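Local coordinates for protein 4-hydroxybenzoyl-CoA thioesterase (Pseudomonas sp. CBS3, PDB 1LO7) that hydrolyses the thioester of 4-hydroxybenzoyl-CoA to 4-hydroxybenzoate and CoA, the last step in converting 4-chlorobenzoate to 4-hydroxybenzoate, at residues F13-P18 and Y24-R29; R29-A34 and Q94-S99. All blocks are in the same frame, centred on the assembly; numbering follows the deposited sequence. Where two conformers were deposited one is given.

Contact 1 (F13-P18 and Y24-R29); sequences FGDCDP and YPNYHR. Unlike the reference sequence in segment 24-29: Y24 (reference Phe). With 4CO (4-hydroxyphenacyl coenzyme A), chain B.
The short 3-10 turn of D15 comes beside the first part of helix 25-41, with the CA atoms of D15 and N26 6.4 Å apart. N26 reaches across to the turn. Its ND2 donates to the backbone O of D15 at 2.8 Å, a weak bond because the hydrogen points well off the line (129°). The same ND2 also gives a hydrogen to a water 2.8 Å away. That water donates in turn to the O of G14, so one amide nitrogen serves two successive carbonyls of the turn, one directly and one through water.

The other end of the amide works within the helix. N26 OD1 accepts from R29 NE at 3.3 Å, with an N-H...O angle of 155°, and the donor lies tilted from the carbonyl plane. Both ends of the amide are thus in use, which fixes its rotation. The R29 chain bends twice, at chi2 and chi3, and this brings NH2 to D15 OD1 at 3.2 Å. The carboxylate oxygen sits at the edge of the guanidinium in a weak salt bridge. D15 OD2 turns elsewhere and accepts from the backbone N of E12.

The ligand lies beyond these bonds. Y24 N donates to O1B of 4-hydroxyphenacyl-CoA at 2.9 Å, nearly straight at 172°. OD2 of the active-site residue D17 lies 3.1 Å from the methylene carbon CB of the ligand. A backbone N-H near the N-terminal end of the long hot dog helix holds the carbonyl, with a carboxylate close by. This active site lies between subunits: T59 and S91 of the third subunit also bond the ligand.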
loop_
_atom_site.group_PDB
_atom_site.type_symbol
_atom_site.label_atom_id
_atom_site.label_comp_id
_atom_site.label_asym_id
_atom_site.label_seq_id
_atom_site.Cartn_x
_atom_site.Cartn_y
_atom_site.Cartn_z
ATOM N N PHE A 13 -2.994 1.976 12.212
ATOM C CA PHE A 13 -3.382 3.336 11.982
ATOM C C PHE A 13 -3.274 3.711 10.502
ATOM O O PHE A 13 -4.172 4.353 9.948
ATOM C CB PHE A 13 -2.405 4.185 12.810
ATOM C CG PHE A 13 -2.545 5.657 12.709
ATOM C CD1 PHE A 13 -3.503 6.299 13.471
ATOM C CD2 PHE A 13 -1.713 6.410 11.880
ATOM C CE1 PHE A 13 -3.602 7.682 13.416
ATOM C CE2 PHE A 13 -1.803 7.803 11.802
ATOM C CZ PHE A 13 -2.769 8.433 12.588
ATOM N N GLY A 14 -2.179 3.299 9.888
ATOM C CA GLY A 14 -1.933 3.618 8.484
ATOM C C GLY A 14 -2.875 2.891 7.526
ATOM O O GLY A 14 -2.966 3.284 6.356
ATOM N N ASP A 15 -3.553 1.857 8.024
ATOM C CA ASP A 15 -4.500 1.121 7.183
ATOM C C ASP A 15 -5.834 1.856 7.088
ATOM O O ASP A 15 -6.736 1.434 6.376
ATOM C CB ASP A 15 -4.791 -0.242 7.800
ATOM C CG ASP A 15 -3.572 -1.118 7.785
ATOM O OD1 ASP A 15 -2.740 -1.033 6.926
ATOM O OD2 ASP A 15 -3.520 -2.004 8.748
ATOM N N CYS A 16 -5.968 2.959 7.834
ATOM C CA CYS A 16 -7.218 3.764 7.871
ATOM C C CYS A 16 -7.100 5.045 7.079
ATOM O O CYS A 16 -6.013 5.586 6.858
ATOM C CB CYS A 16 -7.648 4.071 9.298
ATOM S SG CYS A 16 -7.876 2.551 10.272
ATOM N N ASP A 17 -8.263 5.509 6.642
ATOM C CA ASP A 17 -8.347 6.736 5.847
ATOM C C ASP A 17 -8.675 7.955 6.707
ATOM O O ASP A 17 -8.771 7.899 7.932
ATOM C CB ASP A 17 -9.376 6.541 4.709
ATOM C CG ASP A 17 -10.771 6.333 5.220
ATOM O OD1 ASP A 17 -11.144 6.624 6.341
ATOM O OD2 ASP A 17 -11.520 5.781 4.310
ATOM N N PRO A 18 -8.836 9.096 6.034
ATOM C CA PRO A 18 -9.162 10.309 6.764
ATOM C C PRO A 18 -10.485 10.192 7.520
ATOM O O PRO A 18 -10.691 10.899 8.483
ATOM C CB PRO A 18 -9.242 11.399 5.684
ATOM C CG PRO A 18 -8.260 10.926 4.623
ATOM C CD PRO A 18 -8.462 9.424 4.628
ATOM N N TYR A 24 -10.684 0.620 2.167
ATOM C CA TYR A 24 -10.998 -0.656 1.504
ATOM C C TYR A 24 -9.963 -1.516 0.765
ATOM O O TYR A 24 -10.013 -2.747 0.849
ATOM C CB TYR A 24 -12.378 -0.722 0.835
ATOM C CG TYR A 24 -12.332 -0.313 -0.609
ATOM C CD1 TYR A 24 -12.178 -1.280 -1.600
ATOM C CD2 TYR A 24 -12.435 1.034 -0.957
ATOM C CE1 TYR A 24 -12.164 -0.909 -2.944
ATOM C CE2 TYR A 24 -12.428 1.424 -2.293
ATOM C CZ TYR A 24 -12.298 0.443 -3.274
ATOM O OH TYR A 24 -12.274 0.810 -4.589
ATOM N N PRO A 25 -9.040 -0.897 0.036
ATOM C CA PRO A 25 -8.080 -1.737 -0.654
ATOM C C PRO A 25 -7.292 -2.605 0.321
ATOM O O PRO A 25 -6.810 -3.687 -0.029
ATOM C CB PRO A 25 -7.249 -0.816 -1.499
ATOM C CG PRO A 25 -8.138 0.416 -1.687
ATOM C CD PRO A 25 -8.977 0.526 -0.423
ATOM N N ASN A 26 -7.188 -2.155 1.568
ATOM C CA ASN A 26 -6.502 -2.931 2.602
ATOM C C ASN A 26 -7.164 -4.282 2.829
ATOM O O ASN A 26 -6.474 -5.290 3.066
ATOM C CB ASN A 26 -6.274 -2.151 3.917
ATOM C CG ASN A 26 -5.313 -1.012 3.653
ATOM O OD1 ASN A 26 -4.299 -1.228 2.991
ATOM N ND2 ASN A 26 -5.621 0.205 4.095
ATOM N N TYR A 27 -8.519 -4.336 2.774
ATOM C CA TYR A 27 -9.171 -5.618 2.930
ATOM C C TYR A 27 -8.687 -6.585 1.833
ATOM O O TYR A 27 -8.421 -7.750 2.067
ATOM C CB TYR A 27 -10.706 -5.536 2.824
ATOM C CG TYR A 27 -11.333 -4.867 4.030
ATOM C CD1 TYR A 27 -11.328 -5.519 5.263
ATOM C CD2 TYR A 27 -11.933 -3.614 3.945
ATOM C CE1 TYR A 27 -11.919 -4.924 6.379
ATOM C CE2 TYR A 27 -12.524 -3.003 5.051
ATOM C CZ TYR A 27 -12.509 -3.668 6.273
ATOM O OH TYR A 27 -13.060 -3.079 7.391
ATOM N N HIS A 28 -8.542 -6.095 0.602
ATOM C CA HIS A 28 -8.081 -6.982 -0.456
ATOM C C HIS A 28 -6.653 -7.472 -0.178
ATOM O O HIS A 28 -6.313 -8.592 -0.493
ATOM C CB HIS A 28 -8.194 -6.274 -1.834
ATOM C CG HIS A 28 -9.630 -6.013 -2.146
ATOM N ND1 HIS A 28 -10.509 -7.065 -2.499
ATOM C CD2 HIS A 28 -10.334 -4.832 -2.147
ATOM C CE1 HIS A 28 -11.720 -6.495 -2.709
ATOM N NE2 HIS A 28 -11.637 -5.160 -2.509
ATOM N N ARG A 29 -5.793 -6.615 0.436
ATOM C CA ARG A 29 -4.436 -7.053 0.765
ATOM C C ARG A 29 -4.591 -8.212 1.736
ATOM O O ARG A 29 -3.930 -9.225 1.589
ATOM C CB ARG A 29 -3.672 -5.953 1.551
ATOM C CG ARG A 29 -3.127 -4.820 0.716
ATOM C CD ARG A 29 -1.841 -4.249 1.336
ATOM N NE ARG A 29 -2.101 -3.632 2.620
ATOM C CZ ARG A 29 -1.800 -4.154 3.805
ATOM N NH1 ARG A 29 -1.196 -5.313 3.888
ATOM N NH2 ARG A 29 -2.099 -3.487 4.946
HETATM N N1A 4CO B . -25.183 -4.595 -1.826
HETATM C C2A 4CO B . -25.943 -3.612 -2.396
HETATM N N3A 4CO B . -26.381 -2.516 -1.831
HETATM C C4A 4CO B . -25.976 -2.410 -0.548
HETATM C C5A 4CO B . -25.220 -3.328 0.160
HETATM C C6A 4CO B . -24.798 -4.474 -0.532
HETATM N N6A 4CO B . -24.066 -5.414 0.026
HETATM N N7A 4CO B . -25.011 -2.900 1.468
HETATM C C8A 4CO B . -25.659 -1.731 1.543
HETATM N N9A 4CO B . -26.274 -1.403 0.364
HETATM C C1D 4CO B . -27.144 -0.256 0.087
HETATM C C2D 4CO B . -28.494 -0.391 0.785
HETATM O O2D 4CO B . -29.372 -1.267 0.073
HETATM C C3D 4CO B . -28.974 1.046 0.679
HETATM O O3D 4CO B . -29.223 1.381 -0.663
HETATM P P3D 4CO B . -30.559 2.094 -1.116
HETATM O O7A 4CO B . -31.551 1.050 -1.270
HETATM O O8A 4CO B . -30.960 3.089 -0.117
HETATM O O9A 4CO B . -30.262 2.790 -2.472
HETATM C C4D 4CO B . -27.676 1.757 1.049
HETATM O O4D 4CO B . -26.597 0.825 0.731
HETATM C C5D 4CO B . -27.558 2.294 2.444
HETATM O O5D 4CO B . -27.474 1.176 3.332
HETATM P P1A 4CO B . -28.405 1.164 4.616
HETATM O O1A 4CO B . -28.216 -0.194 5.148
HETATM O O2A 4CO B . -29.784 1.462 4.304
HETATM O O3A 4CO B . -27.943 2.240 5.588
HETATM P P2A 4CO B . -26.892 2.192 6.799
HETATM O O4A 4CO B . -26.713 3.594 7.235
HETATM O O5A 4CO B . -27.479 1.411 7.886
HETATM O O6A 4CO B . -25.527 1.347 6.441
HETATM C CBP 4CO B . -23.251 1.676 6.010
HETATM C CCP 4CO B . -24.669 1.899 5.478
HETATM C CDP 4CO B . -23.068 2.325 7.393
HETATM C CEP 4CO B . -22.232 2.182 4.998
HETATM C CAP 4CO B . -23.019 0.198 6.365
HETATM O OAP 4CO B . -23.259 -0.627 5.223
HETATM C C9P 4CO B . -21.535 -0.076 6.605
HETATM O O9P 4CO B . -20.967 0.425 7.552
HETATM N N8P 4CO B . -20.833 -0.866 5.612
HETATM C C7P 4CO B . -19.381 -0.863 5.820
HETATM C C6P 4CO B . -18.691 0.263 5.037
HETATM C C5P 4CO B . -17.184 -0.013 5.002
HETATM O O5P 4CO B . -16.517 -0.164 6.020
HETATM N N4P 4CO B . -16.651 -0.048 3.660
HETATM C C3P 4CO B . -15.250 -0.426 3.553
HETATM C C2P 4CO B . -14.337 0.696 3.972
HETATM S S1P 4CO B . -14.924 2.335 3.544
HETATM O O1B 4CO B . -12.306 3.007 1.711
HETATM C C1B 4CO B . -13.035 3.757 2.337
HETATM C C2B 4CO B . -13.538 4.980 1.700
HETATM C C3B 4CO B . -14.372 5.848 2.447
HETATM C C4B 4CO B . -14.839 7.023 1.863
HETATM C C5B 4CO B . -14.454 7.350 0.547
HETATM O O2B 4CO B . -14.862 8.567 -0.039
HETATM C C6B 4CO B . -13.636 6.457 -0.200
HETATM C C7B 4CO B . -13.172 5.262 0.384
HETATM C CB 4CO B . -13.461 3.432 3.720
HETATM O O HOH W 1 -4.374 2.693 4.085
#

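Contact 2 (R29-A34 and Q94-S99); sequences RWLDAA and QRHSVS. With 4CO (4-hydroxyphenacyl coenzyme A), chain C.
L31 lies over one face of the H96 imidazole, its CB 4.2 Å above the ring plane and offset toward the rim. L31 CG makes the nearest side-chain approach, 3.7 Å from H96 CD2. The methyl of A34 comes to the same ring obliquely, with CB 4.0 Å from ND1. The backbone takes part too: L31 O is 3.6 Å from H96 CE1.

H96 points toward the helix. Its CG stands anti to the carbonyl carbon (chi1 -49°), which sets a ring face against L31. Both ring nitrogens find partners outside this contact. ND1 is hydrogen-bonded to T82 OG1 and NE2 to E115 OE1, on the two strands that flank 91-101.

Further along the strand, V98 also faces the helix. Its CG2 meets CD1 of L31 at 4.0 Å. The L31 side chain has a second deposited conformer, so its contacts with V98 and H96 are less certain. The helix axis passes 9.7 Å from the strand axis, and their directions differ by 123°.

D32 points away from the strand. Its OD1 is 3.4 Å from C6B on the hydroxyphenyl ring of a bound 4-hydroxyphenacyl-CoA. OD1 also forms a salt bridge with R117, and OD2 a hydrogen bond with W23 NE1 of the third subunit.

This is the central helix of the hot dog fold lying on its curved sheet. No hydrogen bond joins the two segments. Carbon contacts and the flat side of a histidine hold them together, while bonds to neighbouring strands satisfy the buried imidazole and probably fix its tilt. The neighbouring carboxylate of E115 may favour a protonated ring.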
loop_
_atom_site.group_PDB
_atom_site.type_symbol
_atom_site.label_atom_id
_atom_site.label_comp_id
_atom_site.label_asym_id
_atom_site.label_seq_id
_atom_site.Cartn_x
_atom_site.Cartn_y
_atom_site.Cartn_z
ATOM N N ARG A 29 -5.793 -6.615 0.436
ATOM C CA ARG A 29 -4.436 -7.053 0.765
ATOM C C ARG A 29 -4.591 -8.212 1.736
ATOM O O ARG A 29 -3.930 -9.225 1.589
ATOM C CB ARG A 29 -3.672 -5.953 1.551
ATOM C CG ARG A 29 -3.127 -4.820 0.716
ATOM C CD ARG A 29 -1.841 -4.249 1.336
ATOM N NE ARG A 29 -2.101 -3.632 2.620
ATOM C CZ ARG A 29 -1.800 -4.154 3.805
ATOM N NH1 ARG A 29 -1.196 -5.313 3.888
ATOM N NH2 ARG A 29 -2.099 -3.487 4.946
ATOM N N TRP A 30 -5.473 -8.052 2.709
ATOM C CA TRP A 30 -5.637 -9.113 3.693
ATOM C C TRP A 30 -6.263 -10.393 3.102
ATOM O O TRP A 30 -5.892 -11.547 3.502
ATOM C CB TRP A 30 -6.380 -8.615 4.943
ATOM C CG TRP A 30 -5.671 -7.466 5.574
ATOM C CD1 TRP A 30 -4.323 -7.288 5.673
ATOM C CD2 TRP A 30 -6.287 -6.336 6.182
ATOM N NE1 TRP A 30 -4.058 -6.090 6.315
ATOM C CE2 TRP A 30 -5.258 -5.483 6.618
ATOM C CE3 TRP A 30 -7.621 -5.944 6.355
ATOM C CZ2 TRP A 30 -5.569 -4.279 7.245
ATOM C CZ3 TRP A 30 -7.910 -4.765 6.982
ATOM C CH2 TRP A 30 -6.888 -3.930 7.415
ATOM N N LEU A 31 -7.223 -10.202 2.180
ATOM C CA LEU A 31 -7.859 -11.342 1.520
ATOM C C LEU A 31 -6.794 -12.117 0.740
ATOM O O LEU A 31 -6.742 -13.323 0.754
ATOM C CB LEU A 31 -8.995 -10.891 0.575
ATOM C CG LEU A 31 -10.388 -10.980 1.219
ATOM C CD1 LEU A 31 -10.309 -10.876 2.731
ATOM C CD2 LEU A 31 -11.329 -9.933 0.638
ATOM N N ASP A 32 -5.887 -11.382 0.071
ATOM C CA ASP A 32 -4.818 -12.043 -0.687
ATOM C C ASP A 32 -3.883 -12.838 0.227
ATOM O O ASP A 32 -3.429 -13.954 -0.115
ATOM C CB ASP A 32 -4.044 -11.051 -1.567
ATOM C CG ASP A 32 -3.271 -11.809 -2.606
ATOM O OD1 ASP A 32 -3.838 -12.558 -3.385
ATOM O OD2 ASP A 32 -1.968 -11.600 -2.605
ATOM N N ALA A 33 -3.591 -12.286 1.419
ATOM C CA ALA A 33 -2.715 -13.019 2.332
ATOM C C ALA A 33 -3.469 -14.241 2.855
ATOM O O ALA A 33 -2.923 -15.342 3.014
ATOM C CB ALA A 33 -2.316 -12.113 3.510
ATOM N N ALA A 34 -4.776 -14.052 3.136
ATOM C CA ALA A 34 -5.547 -15.197 3.659
ATOM C C ALA A 34 -5.666 -16.293 2.578
ATOM O O ALA A 34 -5.689 -17.473 2.859
ATOM C CB ALA A 34 -6.941 -14.759 4.089
ATOM N N GLN A 94 -12.963 -19.128 -3.985
ATOM C CA GLN A 94 -12.423 -19.079 -2.642
ATOM C C GLN A 94 -13.221 -18.018 -1.847
ATOM O O GLN A 94 -13.266 -16.841 -2.214
ATOM C CB GLN A 94 -10.906 -18.732 -2.643
ATOM C CG GLN A 94 -10.196 -19.058 -1.328
ATOM C CD GLN A 94 -8.674 -18.991 -1.492
ATOM O OE1 GLN A 94 -7.921 -19.741 -0.846
ATOM N NE2 GLN A 94 -8.213 -18.118 -2.365
ATOM N N ARG A 95 -13.848 -18.468 -0.786
ATOM C CA ARG A 95 -14.654 -17.581 0.033
ATOM C C ARG A 95 -13.912 -17.162 1.292
ATOM O O ARG A 95 -13.240 -17.981 1.950
ATOM C CB ARG A 95 -15.973 -18.270 0.437
ATOM C CG ARG A 95 -16.725 -17.462 1.532
ATOM C CD ARG A 95 -18.181 -17.879 1.675
ATOM N NE ARG A 95 -18.919 -17.554 0.464
ATOM C CZ ARG A 95 -20.209 -17.818 0.309
ATOM N NH1 ARG A 95 -20.923 -18.417 1.260
ATOM N NH2 ARG A 95 -20.787 -17.483 -0.818
ATOM N N HIS A 96 -14.047 -15.860 1.627
ATOM C CA HIS A 96 -13.428 -15.321 2.816
ATOM C C HIS A 96 -14.461 -14.569 3.656
ATOM O O HIS A 96 -15.169 -13.715 3.121
ATOM C CB HIS A 96 -12.308 -14.334 2.521
ATOM C CG HIS A 96 -11.281 -14.760 1.532
ATOM N ND1 HIS A 96 -10.192 -15.493 1.913
ATOM C CD2 HIS A 96 -11.186 -14.474 0.214
ATOM C CE1 HIS A 96 -9.457 -15.670 0.828
ATOM N NE2 HIS A 96 -10.048 -15.087 -0.221
ATOM N N SER A 97 -14.565 -14.902 4.943
ATOM C CA SER A 97 -15.486 -14.196 5.835
ATOM C C SER A 97 -14.641 -13.475 6.878
ATOM O O SER A 97 -13.807 -14.103 7.559
ATOM C CB SER A 97 -16.463 -15.144 6.479
ATOM O OG SER A 97 -17.139 -15.813 5.411
ATOM N N VAL A 98 -14.836 -12.144 6.995
ATOM C CA VAL A 98 -14.053 -11.315 7.929
ATOM C C VAL A 98 -14.950 -10.816 9.062
ATOM O O VAL A 98 -16.003 -10.196 8.831
ATOM C CB VAL A 98 -13.442 -10.077 7.228
ATOM C CG1 VAL A 98 -12.576 -9.275 8.213
ATOM C CG2 VAL A 98 -12.629 -10.509 5.992
ATOM N N SER A 99 -14.515 -11.091 10.280
ATOM C CA SER A 99 -15.309 -10.656 11.404
ATOM C C SER A 99 -14.449 -10.020 12.459
ATOM O O SER A 99 -13.224 -10.130 12.464
ATOM C CB SER A 99 -16.061 -11.818 12.035
ATOM O OG SER A 99 -15.155 -12.778 12.520
HETATM N N1A 4CO C . -15.632 -14.867 -13.900
HETATM C C2A 4CO C . -15.615 -16.205 -13.617
HETATM N N3A 4CO C . -14.737 -17.090 -14.013
HETATM C C4A 4CO C . -13.761 -16.539 -14.764
HETATM C C5A 4CO C . -13.658 -15.211 -15.140
HETATM C C6A 4CO C . -14.649 -14.336 -14.668
HETATM N N6A 4CO C . -14.656 -13.050 -14.947
HETATM N N7A 4CO C . -12.534 -15.003 -15.936
HETATM C C8A 4CO C . -11.975 -16.215 -16.045
HETATM N N9A 4CO C . -12.688 -17.176 -15.377
HETATM C C1D 4CO C . -12.442 -18.621 -15.341
HETATM C C2D 4CO C . -12.758 -19.279 -16.680
HETATM O O2D 4CO C . -14.162 -19.492 -16.848
HETATM C C3D 4CO C . -12.039 -20.602 -16.481
HETATM O O3D 4CO C . -12.671 -21.358 -15.480
HETATM P P3D 4CO C . -13.037 -22.882 -15.682
HETATM O O7A 4CO C . -14.297 -22.912 -16.396
HETATM O O8A 4CO C . -11.969 -23.559 -16.424
HETATM O O9A 4CO C . -13.180 -23.504 -14.267
HETATM C C4D 4CO C . -10.750 -20.080 -15.855
HETATM O O4D 4CO C . -11.085 -18.793 -15.251
HETATM C C5D 4CO C . -9.542 -19.986 -16.740
HETATM O O5D 4CO C . -9.782 -18.941 -17.687
HETATM P P1A 4CO C . -9.494 -19.235 -19.219
HETATM O O1A 4CO C . -10.051 -18.053 -19.893
HETATM O O2A 4CO C . -10.088 -20.474 -19.667
HETATM O O3A 4CO C . -7.993 -19.376 -19.435
HETATM P P2A 4CO C . -6.872 -18.292 -19.809
HETATM O O4A 4CO C . -5.575 -18.990 -19.676
HETATM O O5A 4CO C . -7.071 -17.886 -21.199
HETATM O O6A 4CO C . -7.039 -16.875 -18.990
HETATM C CBP 4CO C . -6.020 -15.634 -17.289
HETATM C CCP 4CO C . -6.807 -16.908 -17.606
HETATM C CDP 4CO C . -4.712 -15.572 -18.097
HETATM C CEP 4CO C . -5.774 -15.536 -15.789
HETATM C CAP 4CO C . -6.740 -14.388 -17.831
HETATM O OAP 4CO C . -8.060 -14.307 -17.291
HETATM C C9P 4CO C . -6.123 -13.112 -17.262
HETATM O O9P 4CO C . -4.987 -12.801 -17.553
HETATM N N8P 4CO C . -6.908 -12.362 -16.301
HETATM C C7P 4CO C . -6.131 -11.301 -15.650
HETATM C C6P 4CO C . -5.475 -11.787 -14.348
HETATM C C5P 4CO C . -5.003 -10.566 -13.551
HETATM O O5P 4CO C . -4.234 -9.731 -14.016
HETATM N N4P 4CO C . -5.537 -10.532 -12.210
HETATM C C3P 4CO C . -5.223 -9.336 -11.442
HETATM C C2P 4CO C . -3.797 -9.343 -10.959
HETATM S S1P 4CO C . -3.167 -10.961 -10.515
HETATM O O1B 4CO C . -2.540 -10.087 -7.431
HETATM C C1B 4CO C . -2.001 -10.926 -8.130
HETATM C C2B 4CO C . -1.738 -12.264 -7.586
HETATM C C3B 4CO C . -1.096 -13.224 -8.407
HETATM C C4B 4CO C . -0.820 -14.490 -7.897
HETATM C C5B 4CO C . -1.156 -14.793 -6.562
HETATM O O2B 4CO C . -0.826 -16.047 -6.006
HETATM C C6B 4CO C . -1.822 -13.828 -5.756
HETATM C C7B 4CO C . -2.114 -12.551 -6.274
HETATM C CB 4CO C . -1.644 -10.635 -9.540
#

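Both contacts use helix 25-41. R29 belongs to a segment of each but makes contacts across the segments only in contact 1. The centre of contact 1 lies about 16 Å from the centre of the chain, that of contact 2 about 4 Å. Both are buried in the tetramer. The chemistry changes along the helix. Near its start the loop is held by an amide, a water and a weak ion pair; further on, the sheet is met by apolar side chains and an imidazole. W30, on the helix in contact 2 but not touching the strand, packs with CZ2 3.4 Å from D15 OD2. Each contact borders a different bound ligand: contact 1 the phenacyl carbonyl, contact 2 the hydroxyphenyl ring.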